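Local structure of uncharacterized protein (Staphylococcus aureus subsp. aureus Mu50, 4QPV) at residues V18-Y27 / K267-N275; Y152-N160 / G169-L177. The protein is of unknown function but belongs to the DUF1672 family, with a fold built on a kinked-helix-beta-beta-beta repeat. All blocks are in the same frame, centred on the assembly; numbering follows the deposited sequence. Where two conformers were deposited one is given.

Overall arrangement
Close to the N terminus, V18-Y27 pairs with K267-N275 from the far end of the chain, so contact 1 closes a loop that takes in nearly the whole protein. Nested inside that loop is contact 2, in which Y152-N160 meets G169-L177 and closes a short loop holding most of helix 159-165. Contact 1 is a separate two-stranded sheet; contact 2 brings together two segments whose strands, 154-155 and 175-178, both pair with strand 220-227 of the five-stranded mixed sheet. The centres lie about 14 Å apart, and the contacts touch: probable hydrogen bonds join Y27 O to T158 OG1 and P274 O to Y157 OH, tying the two-stranded sheet to the segment leading into helix 159-165.

Contact 1 of 2, residues V18-Y27 / K267-N275; sequences VPEEMEASKY and KYINTKRPN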
loop_
_atom_site.group_PDB
_atom_site.type_symbol
_atom_site.label_atom_id
_atom_site.label_comp_id
_atom_site.label_asym_id
_atom_site.label_seq_id
_atom_site.Cartn_x
_atom_site.Cartn_y
_atom_site.Cartn_z
ATOM N N VAL A 18 -16.619 -16.165 10.860
ATOM C CA VAL A 18 -16.402 -15.210 9.763
ATOM C C VAL A 18 -16.642 -15.930 8.426
ATOM O O VAL A 18 -15.959 -16.918 8.150
ATOM C CB VAL A 18 -14.999 -14.525 9.798
ATOM C CG1 VAL A 18 -14.822 -13.573 8.615
ATOM C CG2 VAL A 18 -14.763 -13.791 11.118
ATOM N N PRO A 19 -17.535 -15.418 7.543
ATOM C CA PRO A 19 -17.742 -16.093 6.245
ATOM C C PRO A 19 -16.525 -15.955 5.331
ATOM O O PRO A 19 -15.736 -15.022 5.527
ATOM C CB PRO A 19 -18.959 -15.374 5.650
ATOM C CG PRO A 19 -18.985 -14.046 6.315
ATOM C CD PRO A 19 -18.421 -14.246 7.696
ATOM N N GLU A 20 -16.389 -16.863 4.332
ATOM C CA GLU A 20 -15.300 -16.876 3.350
ATOM C C GLU A 20 -15.237 -15.554 2.595
ATOM O O GLU A 20 -14.151 -15.028 2.336
ATOM C CB GLU A 20 -15.482 -18.034 2.343
ATOM C CG GLU A 20 -14.269 -18.248 1.442
ATOM C CD GLU A 20 -14.414 -19.270 0.329
ATOM O OE1 GLU A 20 -14.581 -20.472 0.641
ATOM O OE2 GLU A 20 -14.298 -18.876 -0.855
ATOM N N GLU A 21 -16.408 -15.048 2.213
ATOM C CA GLU A 21 -16.515 -13.808 1.465
ATOM C C GLU A 21 -17.511 -12.890 2.139
ATOM O O GLU A 21 -18.453 -13.369 2.771
ATOM C CB GLU A 21 -16.916 -14.093 0.014
ATOM C CG GLU A 21 -15.980 -13.444 -0.989
ATOM C CD GLU A 21 -16.167 -13.875 -2.431
ATOM O OE1 GLU A 21 -17.326 -13.916 -2.902
ATOM O OE2 GLU A 21 -15.143 -14.135 -3.103
HETATM N N MSE A 22 -17.280 -11.595 2.027
HETATM C CA MSE A 22 -18.091 -10.537 2.585
HETATM C C MSE A 22 -18.135 -9.376 1.638
HETATM O O MSE A 22 -17.200 -9.204 0.841
HETATM C CB MSE A 22 -17.381 -10.083 3.873
HETATM C CG MSE A 22 -18.279 -9.560 4.930
HETATM SE SE MSE A 22 -17.127 -9.241 6.447
HETATM C CE MSE A 22 -17.251 -10.806 7.248
ATOM N N GLU A 23 -19.141 -8.503 1.799
ATOM C CA GLU A 23 -19.196 -7.242 1.060
ATOM C C GLU A 23 -18.005 -6.381 1.487
ATOM O O GLU A 23 -17.716 -6.248 2.690
ATOM C CB GLU A 23 -20.527 -6.510 1.313
ATOM C CG GLU A 23 -21.697 -7.252 0.694
ATOM C CD GLU A 23 -23.072 -6.694 0.984
ATOM O OE1 GLU A 23 -23.235 -5.453 0.974
ATOM O OE2 GLU A 23 -24.008 -7.510 1.146
ATOM N N ALA A 24 -17.278 -5.841 0.510
ATOM C CA ALA A 24 -16.105 -5.013 0.788
ATOM C C ALA A 24 -16.436 -3.810 1.686
ATOM O O ALA A 24 -15.617 -3.442 2.533
ATOM C CB ALA A 24 -15.501 -4.530 -0.500
ATOM N N SER A 25 -17.660 -3.249 1.553
ATOM C CA SER A 25 -18.103 -2.103 2.366
ATOM C C SER A 25 -18.233 -2.454 3.865
ATOM O O SER A 25 -18.196 -1.561 4.709
ATOM C CB SER A 25 -19.441 -1.586 1.841
ATOM O OG SER A 25 -20.431 -2.587 1.993
ATOM N N LYS A 26 -18.383 -3.730 4.196
ATOM C CA LYS A 26 -18.537 -4.160 5.572
ATOM C C LYS A 26 -17.280 -4.892 6.100
ATOM O O LYS A 26 -17.214 -5.233 7.286
ATOM C CB LYS A 26 -19.794 -5.039 5.697
ATOM C CG LYS A 26 -21.073 -4.234 5.447
ATOM C CD LYS A 26 -22.290 -5.083 5.164
ATOM C CE LYS A 26 -23.428 -4.213 4.669
ATOM N NZ LYS A 26 -24.611 -5.015 4.264
ATOM N N TYR A 27 -16.297 -5.142 5.231
ATOM C CA TYR A 27 -15.102 -5.847 5.667
ATOM C C TYR A 27 -14.106 -4.892 6.365
ATOM O O TYR A 27 -13.683 -3.897 5.778
ATOM C CB TYR A 27 -14.454 -6.537 4.476
ATOM C CG TYR A 27 -13.168 -7.257 4.823
ATOM C CD1 TYR A 27 -13.182 -8.419 5.591
ATOM C CD2 TYR A 27 -11.942 -6.814 4.326
ATOM C CE1 TYR A 27 -12.006 -9.101 5.891
ATOM C CE2 TYR A 27 -10.761 -7.507 4.592
ATOM C CZ TYR A 27 -10.803 -8.662 5.354
ATOM O OH TYR A 27 -9.656 -9.364 5.610
ATOM N N LYS A 267 -18.737 -6.635 -5.588
ATOM C CA LYS A 267 -18.799 -6.059 -4.242
ATOM C C LYS A 267 -18.121 -6.882 -3.155
ATOM O O LYS A 267 -18.108 -6.448 -2.001
ATOM C CB LYS A 267 -20.283 -5.838 -3.846
ATOM C CG LYS A 267 -21.098 -7.113 -3.646
ATOM C CD LYS A 267 -22.507 -6.824 -3.107
ATOM C CE LYS A 267 -23.460 -6.257 -4.136
ATOM N NZ LYS A 267 -24.823 -6.062 -3.567
ATOM N N TYR A 268 -17.584 -8.067 -3.491
ATOM C CA TYR A 268 -17.087 -8.986 -2.467
ATOM C C TYR A 268 -15.588 -8.974 -2.262
ATOM O O TYR A 268 -14.835 -8.560 -3.133
ATOM C CB TYR A 268 -17.529 -10.415 -2.784
ATOM C CG TYR A 268 -19.033 -10.556 -2.836
ATOM C CD1 TYR A 268 -19.791 -10.596 -1.668
ATOM C CD2 TYR A 268 -19.704 -10.612 -4.053
ATOM C CE1 TYR A 268 -21.182 -10.698 -1.710
ATOM C CE2 TYR A 268 -21.092 -10.729 -4.108
ATOM C CZ TYR A 268 -21.829 -10.768 -2.934
ATOM O OH TYR A 268 -23.199 -10.883 -2.981
ATOM N N ILE A 269 -15.165 -9.457 -1.094
ATOM C CA ILE A 269 -13.756 -9.555 -0.733
ATOM C C ILE A 269 -13.548 -10.836 0.060
ATOM O O ILE A 269 -14.369 -11.183 0.915
ATOM C CB ILE A 269 -13.222 -8.284 0.011
ATOM C CG1 ILE A 269 -11.657 -8.288 0.147
ATOM C CG2 ILE A 269 -13.896 -8.065 1.369
ATOM C CD1 ILE A 269 -10.852 -8.119 -1.199
ATOM N N ASN A 270 -12.459 -11.545 -0.239
ATOM C CA ASN A 270 -12.096 -12.760 0.492
ATOM C C ASN A 270 -11.619 -12.332 1.891
ATOM O O ASN A 270 -10.668 -11.565 1.990
ATOM C CB ASN A 270 -11.009 -13.502 -0.281
ATOM C CG ASN A 270 -10.683 -14.848 0.295
ATOM O OD1 ASN A 270 -10.080 -14.969 1.355
ATOM N ND2 ASN A 270 -11.063 -15.881 -0.412
ATOM N N THR A 271 -12.269 -12.805 2.955
ATOM C CA THR A 271 -11.953 -12.343 4.320
ATOM C C THR A 271 -10.579 -12.794 4.840
ATOM O O THR A 271 -9.905 -12.008 5.506
ATOM C CB THR A 271 -13.055 -12.736 5.321
ATOM O OG1 THR A 271 -13.216 -14.153 5.324
ATOM C CG2 THR A 271 -14.400 -12.053 5.013
ATOM N N LYS A 272 -10.188 -14.041 4.555
ATOM C CA LYS A 272 -8.917 -14.595 5.026
ATOM C C LYS A 272 -7.750 -14.020 4.225
ATOM O O LYS A 272 -6.686 -13.762 4.793
ATOM C CB LYS A 272 -8.945 -16.136 4.921
ATOM C CG LYS A 272 -7.791 -16.846 5.615
ATOM C CD LYS A 272 -7.819 -18.350 5.334
ATOM C CE LYS A 272 -6.881 -19.110 6.241
ATOM N NZ LYS A 272 -6.871 -20.571 5.938
ATOM N N ARG A 273 -7.949 -13.833 2.914
ATOM C CA ARG A 273 -6.941 -13.351 1.971
ATOM C C ARG A 273 -7.523 -12.227 1.113
ATOM O O ARG A 273 -7.848 -12.469 -0.045
ATOM C CB ARG A 273 -6.478 -14.521 1.065
ATOM C CG ARG A 273 -5.966 -15.748 1.810
ATOM C CD ARG A 273 -4.563 -15.524 2.364
ATOM N NE ARG A 273 -4.365 -16.379 3.527
ATOM C CZ ARG A 273 -4.084 -17.675 3.464
ATOM N NH1 ARG A 273 -3.878 -18.263 2.287
ATOM N NH2 ARG A 273 -3.954 -18.384 4.575
ATOM N N PRO A 274 -7.613 -10.982 1.661
ATOM C CA PRO A 274 -8.255 -9.872 0.922
ATOM C C PRO A 274 -7.370 -9.263 -0.158
ATOM O O PRO A 274 -7.068 -8.065 -0.132
ATOM C CB PRO A 274 -8.563 -8.862 2.037
ATOM C CG PRO A 274 -7.459 -9.063 3.019
ATOM C CD PRO A 274 -7.233 -10.565 3.032
ATOM N N ASN A 275 -6.992 -10.088 -1.130
ATOM C CA ASN A 275 -6.089 -9.719 -2.216
ATOM C C ASN A 275 -6.880 -9.265 -3.458
ATOM O O ASN A 275 -7.397 -10.091 -4.219
ATOM C CB ASN A 275 -5.166 -10.921 -2.548
ATOM C CG ASN A 275 -4.071 -10.611 -3.536
ATOM O OD1 ASN A 275 -4.077 -9.578 -4.209
ATOM N ND2 ASN A 275 -3.088 -11.498 -3.625
HETATM O O HOH W 1 -12.780 -16.294 6.913
HETATM O O HOH W 2 -11.831 -16.217 3.219
HETATM O O HOH W 3 -19.030 -3.988 -1.124
#
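K267 O takes a nearly straight hydrogen bond from A24 N (2.7 Å, 173° at the hydrogen), while K267 CD lies beside E23 CG, the two side chains pointing the same way, before K267 NZ goes on to a salt bridge with D230. Y268 turns the edge of its ring to M22 O; in the conformer given, the carboxylate of E21 lies across Y268 CB, OE1 3.5 Å away, with carboxylate and ring planes only 18° apart. I269 exchanges both backbone bonds with M22, I269 N to M22 O at 2.8 Å and M22 N to I269 O at 3.1 Å. Its CG2 branch presses on Y27 CB at 3.5 Å. N270 faces E21 in a non-hydrogen-bonded pair, and its OD1 accepts from R273 N in an Asx motif; a water joins this OD1 to E20 O. T271 is gripped from several sides: its N donates to E20 O, and OG1 donates to P19 O at 2.7 Å. With OG1 placed between backbone N and carbonyl carbon (chi1 59°), CG2 is left to meet CB and the methyl CE of selenomethionine M22. T271 O accepts from Y27 OH (2.7 Å), and P274 crosses that ring at about a right angle, CB 3.6 Å from CE2. Together the strands form a short, isolated two-stranded antiparallel ribbon, with the N-terminal segment clasped to a segment from near the C terminus.

Contact 2 of 2, residues Y152-N160 / G169-L177; sequences YKYTGYTEN and GFRNEYYYL
The lead-in and first residues of helix 159-165 meet the Asx turn before strand 175-178 here, beside the mixed sheet in which strands 154-155 and 175-178 both pair antiparallel with strand 220-227. One direct hydrogen bond joins the segments, Y157 N to E173 O at 2.9 Å, bent to 139° at the hydrogen. The same carbonyl oxygen receives a CA-H...O contact from G156, whose CA is 3.1 Å away. Y174 brings its ring alongside this backbone, CE1 3.7 Å from G156 N, and a water links that N to Y174 OH. Y174 CD1 also reaches the edge of the Y154 ring, near its plane. Y174 rests on L145 and K146 of helix 135-147, and Y154 OH bonds to L145 O, so both tyrosines lean on that helix. Just before E173 in the chain, N172 OD1 accepts from Y174 N (Asx turn) and Y175 N (Asx motif), arriving from opposite faces of the amide plane, consistent with holding the bend at E173. Y157 CE2 lies 4.0 Å from R171 NH1, ring and guanidinium planes 83° apart, while R171 NH2 bonds to S168 OG. T158 is the N-cap of helix 159-165, its OG1 accepting from A161 N and also bonding to Y27 O, the link to contact 1. In the conformer given, E173 CG, anti to its carbonyl carbon (chi1 -64°), packs on Y157 O, and two waters tentatively bridge E173 OE2, one to Y157 O and the other to E159 N, which donates to it at 2.9 Å.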
loop_
_atom_site.group_PDB
_atom_site.type_symbol
_atom_site.label_atom_id
_atom_site.label_comp_id
_atom_site.label_asym_id
_atom_site.label_seq_id
_atom_site.Cartn_x
_atom_site.Cartn_y
_atom_site.Cartn_z
ATOM N N TYR A 152 -20.924 6.418 -10.239
ATOM C CA TYR A 152 -20.376 5.213 -10.879
ATOM C C TYR A 152 -20.514 3.953 -10.029
ATOM O O TYR A 152 -19.963 2.900 -10.380
ATOM C CB TYR A 152 -18.935 5.443 -11.332
ATOM C CG TYR A 152 -18.878 6.478 -12.438
ATOM C CD1 TYR A 152 -19.399 6.209 -13.705
ATOM C CD2 TYR A 152 -18.358 7.751 -12.201
ATOM C CE1 TYR A 152 -19.378 7.169 -14.716
ATOM C CE2 TYR A 152 -18.352 8.729 -13.199
ATOM C CZ TYR A 152 -18.853 8.431 -14.457
ATOM O OH TYR A 152 -18.829 9.390 -15.438
ATOM N N LYS A 153 -21.351 4.040 -8.978
ATOM C CA LYS A 153 -21.802 2.923 -8.164
ATOM C C LYS A 153 -20.651 2.042 -7.651
ATOM O O LYS A 153 -20.547 0.864 -8.017
ATOM C CB LYS A 153 -22.802 2.071 -8.977
ATOM C CG LYS A 153 -24.051 2.847 -9.411
ATOM C CD LYS A 153 -24.948 2.002 -10.283
ATOM C CE LYS A 153 -26.236 2.712 -10.688
ATOM N NZ LYS A 153 -25.985 3.854 -11.601
ATOM N N TYR A 154 -19.790 2.612 -6.819
ATOM C CA TYR A 154 -18.688 1.849 -6.241
ATOM C C TYR A 154 -18.392 2.336 -4.812
ATOM O O TYR A 154 -18.880 3.376 -4.365
ATOM C CB TYR A 154 -17.395 1.933 -7.135
ATOM C CG TYR A 154 -16.811 3.331 -7.274
ATOM C CD1 TYR A 154 -16.024 3.893 -6.260
ATOM C CD2 TYR A 154 -17.006 4.074 -8.433
ATOM C CE1 TYR A 154 -15.518 5.189 -6.369
ATOM C CE2 TYR A 154 -16.534 5.386 -8.540
ATOM C CZ TYR A 154 -15.768 5.929 -7.518
ATOM O OH TYR A 154 -15.312 7.218 -7.652
ATOM N N THR A 155 -17.569 1.572 -4.120
ATOM C CA THR A 155 -16.949 1.899 -2.835
ATOM C C THR A 155 -15.513 1.453 -2.952
ATOM O O THR A 155 -15.167 0.689 -3.860
ATOM C CB THR A 155 -17.658 1.187 -1.633
ATOM O OG1 THR A 155 -17.369 -0.208 -1.691
ATOM C CG2 THR A 155 -19.169 1.424 -1.575
ATOM N N GLY A 156 -14.692 1.840 -2.000
ATOM C CA GLY A 156 -13.347 1.298 -1.938
ATOM C C GLY A 156 -13.329 0.288 -0.807
ATOM O O GLY A 156 -14.383 -0.136 -0.321
ATOM N N TYR A 157 -12.137 -0.084 -0.343
ATOM C CA TYR A 157 -12.013 -0.871 0.893
ATOM C C TYR A 157 -12.423 0.013 2.068
ATOM O O TYR A 157 -12.436 1.226 1.904
ATOM C CB TYR A 157 -10.527 -1.189 1.090
ATOM C CG TYR A 157 -9.961 -2.377 0.363
ATOM C CD1 TYR A 157 -10.153 -3.673 0.849
ATOM C CD2 TYR A 157 -9.056 -2.204 -0.682
ATOM C CE1 TYR A 157 -9.543 -4.772 0.241
ATOM C CE2 TYR A 157 -8.441 -3.292 -1.297
ATOM C CZ TYR A 157 -8.678 -4.570 -0.826
ATOM O OH TYR A 157 -8.014 -5.605 -1.410
ATOM N N THR A 158 -12.635 -0.533 3.260
ATOM C CA THR A 158 -12.803 0.305 4.446
ATOM C C THR A 158 -11.404 0.730 4.929
ATOM O O THR A 158 -10.396 0.065 4.612
ATOM C CB THR A 158 -13.538 -0.432 5.585
ATOM O OG1 THR A 158 -12.695 -1.513 6.052
ATOM C CG2 THR A 158 -14.930 -0.926 5.174
ATOM N N GLU A 159 -11.347 1.789 5.737
ATOM C CA GLU A 159 -10.083 2.249 6.299
ATOM C C GLU A 159 -9.473 1.147 7.186
ATOM O O GLU A 159 -8.263 0.921 7.120
ATOM C CB GLU A 159 -10.281 3.562 7.084
ATOM C CG GLU A 159 -10.612 4.745 6.189
ATOM C CD GLU A 159 -10.551 6.107 6.857
ATOM O OE1 GLU A 159 -9.427 6.632 7.027
ATOM O OE2 GLU A 159 -11.626 6.664 7.179
ATOM N N ASN A 160 -10.293 0.427 7.981
ATOM C CA ASN A 160 -9.757 -0.637 8.841
ATOM C C ASN A 160 -9.158 -1.768 8.029
ATOM O O ASN A 160 -8.095 -2.277 8.386
ATOM C CB ASN A 160 -10.815 -1.197 9.770
ATOM C CG ASN A 160 -10.990 -0.411 11.030
ATOM O OD1 ASN A 160 -12.085 0.045 11.343
ATOM N ND2 ASN A 160 -9.918 -0.238 11.777
ATOM N N GLY A 169 2.519 -0.485 0.138
ATOM C CA GLY A 169 3.059 0.870 0.115
ATOM C C GLY A 169 1.952 1.864 0.377
ATOM O O GLY A 169 1.013 1.561 1.133
ATOM N N PHE A 170 2.028 3.055 -0.251
ATOM C CA PHE A 170 0.970 4.057 -0.075
ATOM C C PHE A 170 -0.353 3.492 -0.568
ATOM O O PHE A 170 -0.428 2.961 -1.680
ATOM C CB PHE A 170 1.269 5.409 -0.797
ATOM C CG PHE A 170 0.090 6.349 -0.607
ATOM C CD1 PHE A 170 -0.065 7.071 0.572
ATOM C CD2 PHE A 170 -0.924 6.427 -1.564
ATOM C CE1 PHE A 170 -1.208 7.849 0.796
ATOM C CE2 PHE A 170 -2.051 7.225 -1.348
ATOM C CZ PHE A 170 -2.181 7.931 -0.168
ATOM N N ARG A 171 -1.395 3.629 0.258
ATOM C CA ARG A 171 -2.708 3.120 -0.081
ATOM C C ARG A 171 -3.776 3.795 0.731
ATOM O O ARG A 171 -3.613 4.003 1.935
ATOM C CB ARG A 171 -2.744 1.582 0.197
ATOM C CG ARG A 171 -4.092 0.910 -0.093
ATOM C CD ARG A 171 -4.072 -0.584 0.243
ATOM N NE ARG A 171 -3.135 -1.363 -0.580
ATOM C CZ ARG A 171 -3.486 -2.044 -1.670
ATOM N NH1 ARG A 171 -4.738 -2.002 -2.114
ATOM N NH2 ARG A 171 -2.586 -2.757 -2.335
ATOM N N ASN A 172 -4.916 4.094 0.077
ATOM C CA ASN A 172 -6.094 4.575 0.779
ATOM C C ASN A 172 -7.256 3.646 0.373
ATOM O O ASN A 172 -7.032 2.580 -0.233
ATOM C CB ASN A 172 -6.362 6.081 0.558
ATOM C CG ASN A 172 -6.554 6.462 -0.884
ATOM O OD1 ASN A 172 -7.099 5.699 -1.687
ATOM N ND2 ASN A 172 -6.082 7.651 -1.244
ATOM N N GLU A 173 -8.476 4.007 0.740
ATOM C CA GLU A 173 -9.661 3.196 0.445
ATOM C C GLU A 173 -9.824 2.913 -1.052
ATOM O O GLU A 173 -10.324 1.854 -1.423
ATOM C CB GLU A 173 -10.931 3.917 0.937
ATOM C CG GLU A 173 -11.017 4.120 2.442
ATOM C CD GLU A 173 -12.004 5.202 2.836
ATOM O OE1 GLU A 173 -11.707 6.394 2.594
ATOM O OE2 GLU A 173 -13.078 4.861 3.378
ATOM N N TYR A 174 -9.410 3.874 -1.905
ATOM C CA TYR A 174 -9.654 3.842 -3.341
ATOM C C TYR A 174 -8.519 3.426 -4.256
ATOM O O TYR A 174 -8.820 2.994 -5.367
ATOM C CB TYR A 174 -10.148 5.246 -3.772
ATOM C CG TYR A 174 -11.378 5.652 -2.995
ATOM C CD1 TYR A 174 -12.629 5.122 -3.306
ATOM C CD2 TYR A 174 -11.281 6.493 -1.884
ATOM C CE1 TYR A 174 -13.752 5.413 -2.531
ATOM C CE2 TYR A 174 -12.399 6.783 -1.097
ATOM C CZ TYR A 174 -13.638 6.259 -1.441
ATOM O OH TYR A 174 -14.745 6.515 -0.672
ATOM N N TYR A 175 -7.260 3.578 -3.854
ATOM C CA TYR A 175 -6.158 3.201 -4.736
ATOM C C TYR A 175 -4.891 2.950 -3.969
ATOM O O TYR A 175 -4.780 3.283 -2.780
ATOM C CB TYR A 175 -5.907 4.281 -5.836
ATOM C CG TYR A 175 -5.431 5.629 -5.321
ATOM C CD1 TYR A 175 -4.085 5.854 -5.037
ATOM C CD2 TYR A 175 -6.316 6.694 -5.180
ATOM C CE1 TYR A 175 -3.636 7.099 -4.591
ATOM C CE2 TYR A 175 -5.876 7.953 -4.764
ATOM C CZ TYR A 175 -4.539 8.143 -4.445
ATOM O OH TYR A 175 -4.104 9.366 -3.988
ATOM N N TYR A 176 -3.919 2.366 -4.671
ATOM C CA TYR A 176 -2.587 2.185 -4.117
ATOM C C TYR A 176 -1.583 2.682 -5.166
ATOM O O TYR A 176 -1.901 2.757 -6.378
ATOM C CB TYR A 176 -2.329 0.742 -3.664
ATOM C CG TYR A 176 -2.296 -0.252 -4.802
ATOM C CD1 TYR A 176 -3.475 -0.786 -5.320
ATOM C CD2 TYR A 176 -1.088 -0.652 -5.374
ATOM C CE1 TYR A 176 -3.456 -1.684 -6.382
ATOM C CE2 TYR A 176 -1.055 -1.559 -6.434
ATOM C CZ TYR A 176 -2.243 -2.080 -6.928
ATOM O OH TYR A 176 -2.224 -2.963 -7.979
ATOM N N LEU A 177 -0.388 3.059 -4.688
ATOM C CA LEU A 177 0.690 3.605 -5.509
ATOM C C LEU A 177 1.889 2.637 -5.445
ATOM O O LEU A 177 2.190 2.117 -4.367
ATOM C CB LEU A 177 1.030 5.012 -4.939
ATOM C CG LEU A 177 2.142 5.861 -5.565
ATOM C CD1 LEU A 177 1.689 6.503 -6.824
ATOM C CD2 LEU A 177 2.496 7.007 -4.640
HETATM O O HOH W 4 -15.720 3.847 -0.116
HETATM O O HOH W 5 -14.569 2.943 2.156
HETATM O O HOH W 6 -13.811 3.330 6.117
#